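Local coordinates for purine-binding protein BAB2_0673 (Brucella melitensis biovar Abortus, PDB 3S99), which binds adenine and probably other purines such as guanine, and may serve as the binding component of an ABC-type purine uptake system, at residues A[169-174]-A[179-184]. Sequence-based numbering, arbitrary orientation.
Sequences SFMLGA and PDFRVK
Ala174 and Phe181 bring the two backbones nearest each other, with 6.2 Å between their CA atoms. The helix runs towards this near point and the strand away from it, so helix 169-174 and strand 182-184 are roughly antiparallel (148° between their directions). Their axes come within 9.5 Å, a spacing bridged by the side chains of Phe170, Met171, Ala174, Phe181 and Val183. The side-chain contacts are carbon to carbon, apart from SD of Met171, which lies 3.4 Å from O of Phe181. CB of Ala174 sits over one face of the Phe181 ring, 3.8 Å from its centroid and 30° off the normal, which meets the geometry of a CH-pi contact. CE of Met171 lies near the plane of that ring, 4.2 Å from CD1 of Phe181, a looser contact. Its CG stands anti to the backbone N (chi1 -176°), and the bends at chi2 and chi3 swing CE across towards Val183, where it presses on CG1 at 3.4 Å, tighter than usual for two carbons, and also meets CG2. Phe170 offers its ring edge: CE2 lies 3.6 Å from Val183 CG1, which is in the plane of the ring. The same CE2 approaches Phe181 CE1 obliquely at 4.0 Å, the two side chains crossing at about a right angle. Phe170, Phe181 and Val183 also touch Ala152. Backbone hydrogen bonds of Arg182 and Lys184 with Ala152 join strand 182-187, outermost within this chain, to parallel strand 151-156. With helix 161-175 between them, these strands form a beta-alpha-beta unit, consistent with one lobe of a type I periplasmic-binding-protein fold, away from the adenine pocket.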
loop_
_atom_site.group_PDB
_atom_site.type_symbol
_atom_site.label_atom_id
_atom_site.label_comp_id
_atom_site.label_asym_id
_atom_site.label_seq_id
_atom_site.Cartn_x
_atom_site.Cartn_y
_atom_site.Cartn_z
ATOM N N SER A 169 -0.318 -11.461 5.320
ATOM C CA SER A 169 0.772 -11.819 4.433
ATOM C C SER A 169 2.150 -11.714 5.072
ATOM O O SER A 169 3.001 -12.593 4.888
ATOM C CB SER A 169 0.737 -10.972 3.179
ATOM O OG SER A 169 1.688 -11.459 2.274
ATOM N N PHE A 170 2.377 -10.629 5.806
ATOM C CA PHE A 170 3.610 -10.437 6.554
ATOM C C PHE A 170 3.897 -11.591 7.526
ATOM O O PHE A 170 5.006 -12.142 7.560
ATOM C CB PHE A 170 3.547 -9.089 7.280
ATOM C CG PHE A 170 4.766 -8.774 8.099
ATOM C CD1 PHE A 170 5.934 -8.351 7.497
ATOM C CD2 PHE A 170 4.721 -8.855 9.488
ATOM C CE1 PHE A 170 7.054 -8.047 8.260
ATOM C CE2 PHE A 170 5.857 -8.561 10.255
ATOM C CZ PHE A 170 7.000 -8.145 9.647
ATOM N N MET A 171 2.862 -11.998 8.269
ATOM C CA MET A 171 2.975 -13.093 9.210
ATOM C C MET A 171 3.287 -14.423 8.479
ATOM O O MET A 171 4.171 -15.202 8.919
ATOM C CB MET A 171 1.666 -13.201 10.033
ATOM C CG MET A 171 1.657 -14.237 11.138
ATOM S SD MET A 171 2.931 -14.042 12.459
ATOM C CE MET A 171 2.952 -12.266 12.569
ATOM N N LEU A 172 2.577 -14.696 7.385
ATOM C CA LEU A 172 2.807 -15.933 6.637
ATOM C C LEU A 172 4.253 -15.985 6.119
ATOM O O LEU A 172 4.886 -17.039 6.169
ATOM C CB LEU A 172 1.818 -16.084 5.464
ATOM C CG LEU A 172 0.353 -16.333 5.880
ATOM C CD1 LEU A 172 -0.630 -16.210 4.697
ATOM C CD2 LEU A 172 0.205 -17.714 6.486
ATOM N N GLY A 173 4.749 -14.864 5.602
ATOM C CA GLY A 173 6.144 -14.748 5.187
ATOM C C GLY A 173 7.106 -15.068 6.331
ATOM O O GLY A 173 7.998 -15.915 6.197
ATOM N N ALA A 174 6.905 -14.403 7.468
ATOM C CA ALA A 174 7.736 -14.653 8.653
ATOM C C ALA A 174 7.673 -16.121 9.071
ATOM O O ALA A 174 8.703 -16.715 9.399
ATOM C CB ALA A 174 7.319 -13.770 9.796
ATOM N N PRO A 179 8.379 -20.265 12.735
ATOM C CA PRO A 179 6.956 -20.562 12.936
ATOM C C PRO A 179 6.387 -19.825 14.129
ATOM O O PRO A 179 5.163 -19.662 14.234
ATOM C CB PRO A 179 6.948 -22.057 13.232
ATOM C CG PRO A 179 8.334 -22.312 13.846
ATOM C CD PRO A 179 9.236 -21.440 13.021
ATOM N N ASP A 180 7.268 -19.423 15.040
ATOM C CA ASP A 180 6.870 -18.785 16.266
ATOM C C ASP A 180 6.890 -17.269 16.198
ATOM O O ASP A 180 6.651 -16.634 17.203
ATOM C CB ASP A 180 7.742 -19.308 17.426
ATOM C CG ASP A 180 7.474 -20.770 17.716
ATOM O OD1 ASP A 180 6.415 -21.238 17.268
ATOM O OD2 ASP A 180 8.300 -21.457 18.368
ATOM N N PHE A 181 7.094 -16.696 15.007
ATOM C CA PHE A 181 7.161 -15.255 14.845
ATOM C C PHE A 181 5.875 -14.587 15.377
ATOM O O PHE A 181 4.747 -15.092 15.161
ATOM C CB PHE A 181 7.392 -14.860 13.365
ATOM C CG PHE A 181 7.945 -13.473 13.194
ATOM C CD1 PHE A 181 7.105 -12.386 12.923
ATOM C CD2 PHE A 181 9.296 -13.247 13.335
ATOM C CE1 PHE A 181 7.600 -11.121 12.784
ATOM C CE2 PHE A 181 9.817 -11.944 13.195
ATOM C CZ PHE A 181 8.968 -10.882 12.919
ATOM N N ARG A 182 6.051 -13.448 16.050
ATOM C CA ARG A 182 4.929 -12.682 16.571
ATOM C C ARG A 182 4.982 -11.253 16.075
ATOM O O ARG A 182 6.050 -10.726 15.798
ATOM C CB ARG A 182 4.927 -12.646 18.107
ATOM C CG ARG A 182 5.135 -13.975 18.798
ATOM C CD ARG A 182 3.967 -14.911 18.639
ATOM N NE ARG A 182 4.371 -16.241 19.110
ATOM C CZ ARG A 182 3.663 -17.357 18.963
ATOM N NH1 ARG A 182 2.457 -17.337 18.388
ATOM N NH2 ARG A 182 4.169 -18.502 19.410
ATOM N N VAL A 183 3.802 -10.644 15.952
ATOM C CA VAL A 183 3.668 -9.184 15.794
ATOM C C VAL A 183 2.865 -8.576 16.939
ATOM O O VAL A 183 1.964 -9.214 17.487
ATOM C CB VAL A 183 2.990 -8.788 14.465
ATOM C CG1 VAL A 183 3.917 -9.126 13.290
ATOM C CG2 VAL A 183 1.642 -9.474 14.338
ATOM N N LYS A 184 3.225 -7.341 17.299
ATOM C CA LYS A 184 2.435 -6.512 18.206
ATOM C C LYS A 184 1.844 -5.377 17.378
ATOM O O LYS A 184 2.575 -4.610 16.750
ATOM C CB LYS A 184 3.303 -5.951 19.330
ATOM C CG LYS A 184 3.888 -7.010 20.292
ATOM C CD LYS A 184 4.199 -6.404 21.677
ATOM C CE LYS A 184 4.639 -7.444 22.696
ATOM N NZ LYS A 184 6.096 -7.728 22.597
#